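Local coordinates for nitrate transport protein (Xanthomonas axonopodis pv. citri, PDB 3KSX), which probably serves as the periplasmic alkanesulfonate-binding component (SsuA) of an ABC transporter, here holding the sulfonate buffer MOPS, at residues 27-37 with 57-68; 81-90 with 210-220. All blocks are in the same frame, centred on the assembly; numbering follows the deposited sequence.

Contact 1: 27-37 with 57-68. With MPO (3[N-morpholino]propane sulfonic acid), chain B.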
loop_
_atom_site.group_PDB
_atom_site.type_symbol
_atom_site.label_atom_id
_atom_site.label_comp_id
_atom_site.label_asym_id
_atom_site.label_seq_id
_atom_site.Cartn_x
_atom_site.Cartn_y
_atom_site.Cartn_z
ATOM N N GLU A 27 22.067 -18.816 -4.804
ATOM C CA GLU A 27 20.860 -17.991 -4.679
ATOM C C GLU A 27 19.961 -18.816 -3.759
ATOM O O GLU A 27 20.204 -20.005 -3.561
ATOM C CB GLU A 27 20.173 -17.798 -6.032
ATOM C CG GLU A 27 21.130 -17.561 -7.178
ATOM C CD GLU A 27 20.412 -17.246 -8.472
ATOM O OE1 GLU A 27 19.735 -18.146 -9.015
ATOM O OE2 GLU A 27 20.541 -16.099 -8.944
ATOM N N PRO A 28 18.938 -18.210 -3.163
ATOM C CA PRO A 28 18.222 -19.002 -2.167
ATOM C C PRO A 28 17.414 -20.151 -2.742
ATOM O O PRO A 28 17.099 -20.155 -3.936
ATOM C CB PRO A 28 17.291 -17.984 -1.523
ATOM C CG PRO A 28 17.177 -16.948 -2.557
ATOM C CD PRO A 28 18.466 -16.826 -3.189
ATOM N N ALA A 29 17.081 -21.114 -1.876
ATOM C CA ALA A 29 16.242 -22.246 -2.260
ATOM C C ALA A 29 14.820 -21.755 -2.580
ATOM O O ALA A 29 14.154 -22.284 -3.486
ATOM C CB ALA A 29 16.168 -23.242 -1.139
ATOM N N GLN A 30 14.369 -20.727 -1.852
ATOM C CA GLN A 30 12.975 -20.337 -1.941
ATOM C C GLN A 30 12.833 -18.811 -1.678
ATOM O O GLN A 30 13.622 -18.220 -0.914
ATOM C CB GLN A 30 12.139 -21.124 -0.914
ATOM C CG GLN A 30 10.640 -20.939 -1.208
ATOM C CD GLN A 30 9.685 -21.674 -0.253
ATOM O OE1 GLN A 30 10.024 -21.969 0.899
ATOM N NE2 GLN A 30 8.466 -21.928 -0.732
ATOM N N LEU A 31 11.833 -18.198 -2.314
ATOM C CA LEU A 31 11.450 -16.817 -2.013
ATOM C C LEU A 31 9.946 -16.853 -1.842
ATOM O O LEU A 31 9.224 -17.050 -2.835
ATOM C CB LEU A 31 11.815 -15.894 -3.178
ATOM C CG LEU A 31 11.158 -14.487 -3.089
ATOM C CD1 LEU A 31 11.505 -13.768 -1.757
ATOM C CD2 LEU A 31 11.561 -13.669 -4.269
ATOM N N ARG A 32 9.459 -16.693 -0.608
ATOM C CA ARG A 32 8.043 -16.607 -0.355
ATOM C C ARG A 32 7.778 -15.109 -0.233
ATOM O O ARG A 32 8.277 -14.488 0.728
ATOM C CB ARG A 32 7.663 -17.298 0.980
ATOM C CG ARG A 32 7.692 -18.851 0.900
ATOM C CD ARG A 32 7.138 -19.630 2.144
ATOM N NE ARG A 32 5.907 -19.079 2.649
ATOM C CZ ARG A 32 4.636 -19.403 2.364
ATOM N NH1 ARG A 32 4.301 -20.330 1.508
ATOM N NH2 ARG A 32 3.644 -18.749 3.005
ATOM N N ILE A 33 7.156 -14.538 -1.284
ATOM C CA ILE A 33 6.999 -13.074 -1.407
ATOM C C ILE A 33 5.529 -12.659 -1.253
ATOM O O ILE A 33 4.627 -13.251 -1.850
ATOM C CB ILE A 33 7.685 -12.565 -2.680
ATOM C CG1 ILE A 33 7.347 -11.141 -3.004
ATOM C CG2 ILE A 33 7.337 -13.471 -3.894
ATOM C CD1 ILE A 33 8.145 -10.564 -4.192
ATOM N N GLY A 34 5.255 -11.710 -0.370
ATOM C CA GLY A 34 3.908 -11.264 -0.217
ATOM C C GLY A 34 3.536 -10.106 -1.130
ATOM O O GLY A 34 4.354 -9.245 -1.456
ATOM N N TYR A 35 2.261 -10.092 -1.515
ATOM C CA TYR A 35 1.763 -9.046 -2.364
ATOM C C TYR A 35 0.285 -8.789 -2.073
ATOM O O TYR A 35 -0.314 -9.545 -1.330
ATOM C CB TYR A 35 2.008 -9.418 -3.842
ATOM C CG TYR A 35 0.985 -10.382 -4.383
ATOM C CD1 TYR A 35 0.970 -11.731 -3.999
ATOM C CD2 TYR A 35 -0.025 -9.937 -5.247
ATOM C CE1 TYR A 35 0.002 -12.633 -4.540
ATOM C CE2 TYR A 35 -0.984 -10.819 -5.768
ATOM C CZ TYR A 35 -0.971 -12.133 -5.402
ATOM O OH TYR A 35 -1.964 -12.937 -5.905
ATOM N N GLN A 36 -0.216 -7.654 -2.578
ATOM C CA GLN A 36 -1.570 -7.187 -2.456
ATOM C C GLN A 36 -2.088 -7.140 -3.882
ATOM O O GLN A 36 -1.423 -6.595 -4.742
ATOM C CB GLN A 36 -1.605 -5.746 -1.874
ATOM C CG GLN A 36 -1.078 -5.717 -0.452
ATOM C CD GLN A 36 -1.162 -4.351 0.174
ATOM O OE1 GLN A 36 -2.197 -3.704 0.150
ATOM N NE2 GLN A 36 -0.070 -3.916 0.718
ATOM N N LYS A 37 -3.259 -7.727 -4.116
ATOM C CA LYS A 37 -3.918 -7.679 -5.449
ATOM C C LYS A 37 -4.098 -6.268 -6.006
ATOM O O LYS A 37 -4.032 -6.055 -7.242
ATOM C CB LYS A 37 -5.257 -8.440 -5.437
ATOM C CG LYS A 37 -5.143 -10.005 -5.535
ATOM C CD LYS A 37 -6.483 -10.657 -6.006
ATOM C CE LYS A 37 -6.280 -12.005 -6.766
ATOM N NZ LYS A 37 -7.367 -12.171 -7.835
ATOM N N ARG A 57 16.624 -21.412 -10.390
ATOM C CA ARG A 57 17.009 -22.258 -9.266
ATOM C C ARG A 57 16.329 -21.898 -7.909
ATOM O O ARG A 57 16.662 -22.451 -6.861
ATOM C CB ARG A 57 18.518 -22.206 -9.151
ATOM C CG ARG A 57 19.262 -22.828 -10.358
ATOM C CD ARG A 57 20.705 -22.326 -10.389
ATOM N NE ARG A 57 20.808 -20.842 -10.423
ATOM C CZ ARG A 57 20.731 -20.074 -11.534
ATOM N NH1 ARG A 57 20.540 -20.614 -12.739
ATOM N NH2 ARG A 57 20.825 -18.741 -11.459
ATOM N N THR A 58 15.374 -20.968 -7.950
ATOM C CA THR A 58 14.678 -20.504 -6.760
ATOM C C THR A 58 13.176 -20.777 -6.906
ATOM O O THR A 58 12.552 -20.446 -7.921
ATOM C CB THR A 58 14.978 -19.008 -6.529
ATOM O OG1 THR A 58 16.386 -18.835 -6.356
ATOM C CG2 THR A 58 14.314 -18.518 -5.243
ATOM N N LYS A 59 12.586 -21.428 -5.918
ATOM C CA LYS A 59 11.150 -21.685 -5.933
ATOM C C LYS A 59 10.522 -20.352 -5.511
ATOM O O LYS A 59 10.805 -19.878 -4.397
ATOM C CB LYS A 59 10.806 -22.757 -4.873
ATOM C CG LYS A 59 9.334 -23.166 -4.797
ATOM C CD LYS A 59 9.026 -23.948 -3.466
ATOM C CE LYS A 59 7.677 -24.650 -3.422
ATOM N NZ LYS A 59 6.513 -23.897 -2.732
ATOM N N ILE A 60 9.703 -19.775 -6.378
ATOM C CA ILE A 60 9.039 -18.508 -6.063
ATOM C C ILE A 60 7.638 -18.828 -5.708
ATOM O O ILE A 60 6.924 -19.466 -6.490
ATOM C CB ILE A 60 8.972 -17.593 -7.305
ATOM C CG1 ILE A 60 10.353 -17.426 -7.984
ATOM C CG2 ILE A 60 8.396 -16.217 -6.965
ATOM C CD1 ILE A 60 11.372 -16.671 -7.277
ATOM N N THR A 61 7.219 -18.370 -4.531
ATOM C CA THR A 61 5.884 -18.561 -4.059
ATOM C C THR A 61 5.253 -17.180 -3.668
ATOM O O THR A 61 5.655 -16.544 -2.645
ATOM C CB THR A 61 5.913 -19.398 -2.791
ATOM O OG1 THR A 61 6.586 -20.644 -3.041
ATOM C CG2 THR A 61 4.498 -19.679 -2.308
ATOM N N TRP A 62 4.247 -16.771 -4.448
ATOM C CA TRP A 62 3.535 -15.506 -4.183
ATOM C C TRP A 62 2.427 -15.782 -3.215
ATOM O O TRP A 62 1.682 -16.745 -3.377
ATOM C CB TRP A 62 2.920 -14.985 -5.476
ATOM C CG TRP A 62 3.881 -14.468 -6.454
ATOM C CD1 TRP A 62 4.511 -15.202 -7.436
ATOM C CD2 TRP A 62 4.437 -13.141 -6.538
ATOM N NE1 TRP A 62 5.361 -14.394 -8.154
ATOM C CE2 TRP A 62 5.340 -13.134 -7.625
ATOM C CE3 TRP A 62 4.198 -11.938 -5.864
ATOM C CZ2 TRP A 62 6.043 -11.986 -8.016
ATOM C CZ3 TRP A 62 4.885 -10.809 -6.236
ATOM C CH2 TRP A 62 5.820 -10.839 -7.321
ATOM N N VAL A 63 2.248 -14.915 -2.237
ATOM C CA VAL A 63 1.251 -15.125 -1.204
ATOM C C VAL A 63 0.468 -13.809 -1.101
ATOM O O VAL A 63 1.024 -12.777 -0.758
ATOM C CB VAL A 63 1.910 -15.482 0.182
ATOM C CG1 VAL A 63 0.856 -15.541 1.293
ATOM C CG2 VAL A 63 2.798 -16.761 0.128
ATOM N N GLU A 64 -0.846 -13.844 -1.372
ATOM C CA GLU A 64 -1.665 -12.664 -1.305
ATOM C C GLU A 64 -2.160 -12.267 0.101
ATOM O O GLU A 64 -2.507 -13.163 0.886
ATOM C CB GLU A 64 -2.896 -12.966 -2.197
ATOM C CG GLU A 64 -3.883 -11.847 -2.188
ATOM C CD GLU A 64 -5.287 -12.299 -2.507
ATOM O OE1 GLU A 64 -5.492 -12.760 -3.670
ATOM O OE2 GLU A 64 -6.164 -12.181 -1.573
ATOM N N PHE A 65 -2.168 -10.955 0.407
ATOM C CA PHE A 65 -2.709 -10.352 1.645
ATOM C C PHE A 65 -3.744 -9.297 1.310
ATOM O O PHE A 65 -3.630 -8.638 0.227
ATOM C CB PHE A 65 -1.536 -9.735 2.435
ATOM C CG PHE A 65 -0.564 -10.741 2.885
ATOM C CD1 PHE A 65 -0.803 -11.424 4.058
ATOM C CD2 PHE A 65 0.461 -11.179 2.041
ATOM C CE1 PHE A 65 0.092 -12.495 4.453
ATOM C CE2 PHE A 65 1.365 -12.163 2.402
ATOM C CZ PHE A 65 1.182 -12.859 3.609
ATOM N N PRO A 66 -4.768 -9.120 2.201
ATOM C CA PRO A 66 -5.833 -8.113 2.010
ATOM C C PRO A 66 -5.299 -6.664 1.985
ATOM O O PRO A 66 -5.803 -5.829 1.245
ATOM C CB PRO A 66 -6.809 -8.341 3.171
ATOM C CG PRO A 66 -6.220 -9.321 4.045
ATOM C CD PRO A 66 -5.011 -9.989 3.358
ATOM N N ALA A 67 -4.240 -6.420 2.732
ATOM C CA ALA A 67 -3.649 -5.092 2.862
ATOM C C ALA A 67 -2.286 -5.256 3.544
ATOM O O ALA A 67 -1.831 -6.354 3.785
ATOM C CB ALA A 67 -4.570 -4.171 3.748
ATOM N N GLY A 68 -1.606 -4.133 3.789
ATOM C CA GLY A 68 -0.204 -4.106 4.273
ATOM C C GLY A 68 0.027 -4.574 5.682
ATOM O O GLY A 68 1.007 -5.285 5.934
HETATM S S1 MPO B . -1.185 -0.584 2.738
HETATM O O1 MPO B . -0.130 -1.514 2.326
HETATM O O2 MPO B . -2.105 -1.349 3.621
HETATM O O4 MPO B . -1.193 2.548 -4.712
HETATM N N1 MPO B . -1.387 1.478 -2.021
HETATM C C1 MPO B . -2.060 -0.206 1.312
HETATM O O3 MPO B . -0.803 0.700 3.403
HETATM C C2 MPO B . -1.117 0.487 0.323
HETATM C C3 MPO B . -1.991 0.720 -0.930
HETATM C C4 MPO B . -2.265 2.550 -2.494
HETATM C C5 MPO B . -1.582 3.370 -3.600
HETATM C C6 MPO B . -0.610 1.276 -4.354
HETATM C C7 MPO B . -1.351 0.579 -3.188
HETATM O O HOH W 1 -4.961 -3.933 -0.437
HETATM O O HOH W 2 -4.870 -8.496 -2.073
#

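Contact 2: 81-90 with 210-220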
loop_
_atom_site.group_PDB
_atom_site.type_symbol
_atom_site.label_atom_id
_atom_site.label_comp_id
_atom_site.label_asym_id
_atom_site.label_seq_id
_atom_site.Cartn_x
_atom_site.Cartn_y
_atom_site.Cartn_z
ATOM N N ASP A 81 9.153 -13.626 3.454
ATOM C CA ASP A 81 10.448 -13.052 3.750
ATOM C C ASP A 81 10.652 -11.706 3.057
ATOM O O ASP A 81 11.619 -11.005 3.325
ATOM C CB ASP A 81 11.501 -14.041 3.311
ATOM C CG ASP A 81 11.557 -15.206 4.215
ATOM O OD1 ASP A 81 11.173 -15.055 5.372
ATOM O OD2 ASP A 81 11.994 -16.257 3.813
ATOM N N LEU A 82 9.736 -11.374 2.128
ATOM C CA LEU A 82 9.774 -10.153 1.354
ATOM C C LEU A 82 8.348 -9.759 0.996
ATOM O O LEU A 82 7.520 -10.650 0.695
ATOM C CB LEU A 82 10.591 -10.369 0.059
ATOM C CG LEU A 82 10.926 -9.195 -0.869
ATOM C CD1 LEU A 82 11.727 -8.081 -0.185
ATOM C CD2 LEU A 82 11.786 -9.735 -1.996
ATOM N N GLY A 83 8.018 -8.466 1.013
ATOM C CA GLY A 83 6.647 -8.090 0.593
ATOM C C GLY A 83 6.502 -6.590 0.413
ATOM O O GLY A 83 7.330 -5.826 0.933
ATOM N N GLY A 84 5.481 -6.175 -0.358
ATOM C CA GLY A 84 5.246 -4.754 -0.615
ATOM C C GLY A 84 4.129 -4.185 0.203
ATOM O O GLY A 84 3.027 -4.786 0.298
ATOM N N ALA A 85 4.325 -2.993 0.712
ATOM C CA ALA A 85 3.244 -2.374 1.496
ATOM C C ALA A 85 3.366 -0.876 1.400
ATOM O O ALA A 85 4.401 -0.360 0.914
ATOM C CB ALA A 85 3.390 -2.781 2.919
ATOM N N GLY A 86 2.354 -0.193 1.941
ATOM C CA GLY A 86 2.312 1.291 2.146
ATOM C C GLY A 86 3.404 1.816 3.089
ATOM O O GLY A 86 4.172 1.076 3.648
ATOM N N ASP A 87 3.415 3.116 3.335
ATOM C CA ASP A 87 4.454 3.694 4.154
ATOM C C ASP A 87 4.158 3.424 5.659
ATOM O O ASP A 87 5.055 3.229 6.504
ATOM C CB ASP A 87 4.557 5.178 3.879
ATOM C CG ASP A 87 3.315 5.974 4.155
ATOM O OD1 ASP A 87 2.143 5.542 4.002
ATOM O OD2 ASP A 87 3.496 7.202 4.466
ATOM N N ILE A 88 2.875 3.318 5.997
ATOM C CA ILE A 88 2.455 3.123 7.418
ATOM C C ILE A 88 2.590 1.732 8.031
ATOM O O ILE A 88 2.981 1.641 9.255
ATOM C CB ILE A 88 0.995 3.693 7.688
ATOM C CG1 ILE A 88 0.836 5.117 7.096
ATOM C CG2 ILE A 88 0.564 3.572 9.201
ATOM C CD1 ILE A 88 1.942 6.128 7.609
ATOM N N PRO A 89 2.310 0.660 7.243
ATOM C CA PRO A 89 2.399 -0.682 7.867
ATOM C C PRO A 89 3.752 -0.983 8.574
ATOM O O PRO A 89 3.746 -1.437 9.749
ATOM C CB PRO A 89 2.108 -1.636 6.738
ATOM C CG PRO A 89 1.039 -0.824 5.858
ATOM C CD PRO A 89 1.672 0.594 5.911
ATOM N N PRO A 90 4.892 -0.672 7.927
ATOM C CA PRO A 90 6.136 -0.954 8.602
ATOM C C PRO A 90 6.370 -0.159 9.865
ATOM O O PRO A 90 7.065 -0.643 10.749
ATOM C CB PRO A 90 7.233 -0.674 7.563
ATOM C CG PRO A 90 6.563 0.091 6.441
ATOM C CD PRO A 90 5.073 -0.223 6.530
ATOM N N THR A 210 4.660 9.855 1.093
ATOM C CA THR A 210 5.928 9.209 0.893
ATOM C C THR A 210 5.969 8.182 -0.200
ATOM O O THR A 210 6.957 8.075 -0.964
ATOM C CB THR A 210 6.423 8.577 2.219
ATOM O OG1 THR A 210 6.492 9.585 3.229
ATOM C CG2 THR A 210 7.849 7.943 2.055
ATOM N N GLY A 211 4.914 7.389 -0.261
ATOM C CA GLY A 211 4.795 6.262 -1.192
ATOM C C GLY A 211 4.765 4.981 -0.353
ATOM O O GLY A 211 4.091 4.892 0.707
ATOM N N GLY A 212 5.442 3.968 -0.840
ATOM C CA GLY A 212 5.354 2.679 -0.129
ATOM C C GLY A 212 6.748 2.034 -0.147
ATOM O O GLY A 212 7.726 2.631 -0.649
ATOM N N PHE A 213 6.816 0.775 0.309
ATOM C CA PHE A 213 8.120 0.157 0.513
ATOM C C PHE A 213 8.087 -1.321 0.174
ATOM O O PHE A 213 6.995 -1.918 0.254
ATOM C CB PHE A 213 8.585 0.407 1.971
ATOM C CG PHE A 213 8.833 1.851 2.281
ATOM C CD1 PHE A 213 9.942 2.489 1.726
ATOM C CD2 PHE A 213 7.949 2.599 3.019
ATOM C CE1 PHE A 213 10.187 3.808 1.984
ATOM C CE2 PHE A 213 8.175 3.953 3.264
ATOM C CZ PHE A 213 9.312 4.559 2.705
ATOM N N PHE A 214 9.230 -1.879 -0.247
ATOM C CA PHE A 214 9.484 -3.310 -0.111
ATOM C C PHE A 214 10.206 -3.581 1.228
ATOM O O PHE A 214 11.160 -2.872 1.541
ATOM C CB PHE A 214 10.206 -3.826 -1.342
ATOM C CG PHE A 214 9.251 -4.248 -2.379
ATOM C CD1 PHE A 214 8.636 -3.280 -3.213
ATOM C CD2 PHE A 214 8.818 -5.579 -2.438
ATOM C CE1 PHE A 214 7.625 -3.681 -4.181
ATOM C CE2 PHE A 214 7.876 -5.983 -3.360
ATOM C CZ PHE A 214 7.254 -5.039 -4.222
ATOM N N LEU A 215 9.647 -4.481 2.050
ATOM C CA LEU A 215 10.127 -4.884 3.382
ATOM C C LEU A 215 10.724 -6.304 3.277
ATOM O O LEU A 215 10.258 -7.164 2.535
ATOM C CB LEU A 215 9.033 -4.832 4.484
ATOM C CG LEU A 215 8.461 -3.428 4.851
ATOM C CD1 LEU A 215 9.571 -2.308 4.793
ATOM C CD2 LEU A 215 7.338 -3.030 3.860
ATOM N N SER A 216 11.747 -6.555 4.056
ATOM C CA SER A 216 12.318 -7.900 4.049
ATOM C C SER A 216 12.609 -8.284 5.481
ATOM O O SER A 216 12.748 -7.403 6.406
ATOM C CB SER A 216 13.628 -7.881 3.256
ATOM O OG SER A 216 14.248 -9.170 3.186
ATOM N N SER A 217 12.746 -9.597 5.670
ATOM C CA SER A 217 13.329 -10.192 6.832
ATOM C C SER A 217 14.782 -9.704 6.904
ATOM O O SER A 217 15.455 -9.628 5.866
ATOM C CB SER A 217 13.279 -11.743 6.627
ATOM O OG SER A 217 14.355 -12.424 7.267
ATOM N N ARG A 218 15.251 -9.273 8.064
ATOM C CA ARG A 218 16.677 -8.920 8.207
ATOM C C ARG A 218 17.627 -10.141 7.916
ATOM O O ARG A 218 18.652 -10.001 7.190
ATOM C CB ARG A 218 16.946 -8.357 9.597
ATOM C CG ARG A 218 18.460 -8.149 9.860
ATOM C CD ARG A 218 18.733 -7.569 11.236
ATOM N NE ARG A 218 18.114 -6.254 11.442
ATOM C CZ ARG A 218 18.692 -5.074 11.199
ATOM N NH1 ARG A 218 19.935 -5.021 10.731
ATOM N NH2 ARG A 218 18.029 -3.927 11.445
ATOM N N ARG A 219 17.271 -11.336 8.410
ATOM C CA ARG A 219 18.068 -12.532 8.050
ATOM C C ARG A 219 18.154 -12.836 6.548
ATOM O O ARG A 219 19.204 -13.151 6.029
ATOM C CB ARG A 219 17.528 -13.736 8.782
ATOM C CG ARG A 219 17.867 -13.651 10.256
ATOM C CD ARG A 219 17.194 -14.795 11.066
ATOM N NE ARG A 219 17.899 -15.038 12.338
ATOM C CZ ARG A 219 18.793 -16.018 12.512
ATOM N NH1 ARG A 219 19.050 -16.857 11.480
ATOM N NH2 ARG A 219 19.408 -16.191 13.722
ATOM N N TYR A 220 17.036 -12.716 5.837
ATOM C CA TYR A 220 17.034 -13.111 4.430
ATOM C C TYR A 220 17.852 -12.073 3.631
ATOM O O TYR A 220 18.571 -12.457 2.749
ATOM C CB TYR A 220 15.598 -13.212 3.911
ATOM C CG TYR A 220 15.396 -13.890 2.550
ATOM C CD1 TYR A 220 15.234 -15.277 2.442
ATOM C CD2 TYR A 220 15.335 -13.115 1.385
ATOM C CE1 TYR A 220 15.010 -15.884 1.198
ATOM C CE2 TYR A 220 15.074 -13.713 0.139
ATOM C CZ TYR A 220 14.884 -15.078 0.060
ATOM O OH TYR A 220 14.643 -15.625 -1.177
HETATM O O HOH W 3 5.759 8.166 5.355
HETATM O O HOH W 4 2.909 9.419 3.485
HETATM O O HOH W 5 1.945 7.137 0.925
HETATM O O HOH W 6 1.761 4.051 1.065
#

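Contact 1: 27-37 with 57-68
Trp-62 lies broadside against Ile-33, its parallel bridge partner: CG2 of Ile-33 sits over one face of the indole, 4.0 Å from the centroid of the six-membered ring, a CH-pi contact. CG1 of Ile-33 runs anti to the backbone N (chi1 169°), which carries CD1 along the indole to CZ3 and CH2. The edge of the same indole turns toward the face of the Tyr-35 ring, an offset edge-to-face pair with planes at 90° and Tyr-35 CD1 3.7 Å from Trp-62 CE3. Large apolar side chains suit this face because helices pack on it: 40-48 and 50-54 through Leu-42, Lys-46 and Leu-51, and 225-244 on Leu-31 through Phe-227 and Val-231. Between the strands, backbone bonds alternate in parallel fashion from Lys-59 N on Ala-29 O to Phe-65 N on Tyr-35 O. On the opposite, more polar face, Gln-30 NE2 gives a hydrogen bond to Thr-61 OG1 (3.2 Å), and Val-63 CG2 covers one face of the Arg-32 guanidinium, whose NE bonds to Ser-79 O. At the N-terminal end, Arg-57 NH2 meets Glu-27 OE1 at 2.7 Å in a salt bridge, from well above the carboxylate plane. At the C-terminal end of strand 30-36, the extended Gln-36 side chain hands an N-H to MPO O1 (NE2 to O1 2.9 Å, 166° at the hydrogen) and also bonds to Gly-84 O. Gly-68 N, starting helix 68-76, reaches MPO O2 at 2.8 Å. Neutral N-H donors and a helix N-terminus thus meet the sulfonate, consistent with binding a permanently anionic alkanesulfonate head.

Contact 2: 81-90 with 210-220
Leu-215 packs its isobutyl group against Pro-90 and Ala-85, and its atoms trace one of the two apolar faces of this antiparallel pair. CB lies beside the carbonyl O of Gly-83, the residue whose O accepts Leu-215 N at 2.9 Å. CG, anti to its own carbonyl carbon (chi1 -66°), comes up to Pro-90 CB; from there CD1 reaches that same CB at 4.0 Å, while CD2 lies between Gly-83 O (4.0 Å) and Ala-85 CB (4.1 Å), with Pro-90 CG also close. A branched aliphatic tip suits a niche walled by a proline ring and a methyl. On the other face Gly-84 CA stands over the centre of the Phe-214 ring, 4.0 Å from its centroid, a CH-pi contact that glycine allows by bringing no side chain of its own. At one end Ser-217 N bonds to Asp-81 O, and Ser-217 OG caps the helix by accepting Tyr-220 N. At the other, two waters bridge Asp-87 OD2 to Thr-210, one through OG1 and one through N. Leu-75 of helix 68-76 and Tyr-102 of strand 100-106 close around Leu-215, whereas Phe-214 packs on Met-232 and Leu-235 of helix 225-244; strands 30-36 and 100-106 flank the pair.

Overall arrangement
Contacts 1 and 2 lie in one five-stranded mixed sheet, ordered 59-65, 30-36, 82-86, 212-217, 100-106, with their centres about 13 Å apart. Strands 30-36 and 82-86 are neighbours and join the contacts directly, through a probable backbone bond from Gly-34 N to Leu-82 O. Along the chain contact 1 closes before contact 2 opens; the latter's second strand returns only after the chain has built the other five-stranded sheet, a crossing between lobes typical of periplasmic binding proteins. Both contacts have one end at the bound MOPS, where Gly-86 N of contact 2 joins the donors of contact 1; Ser-141 N, at the start of helix 141-152, also bonds to the ligand.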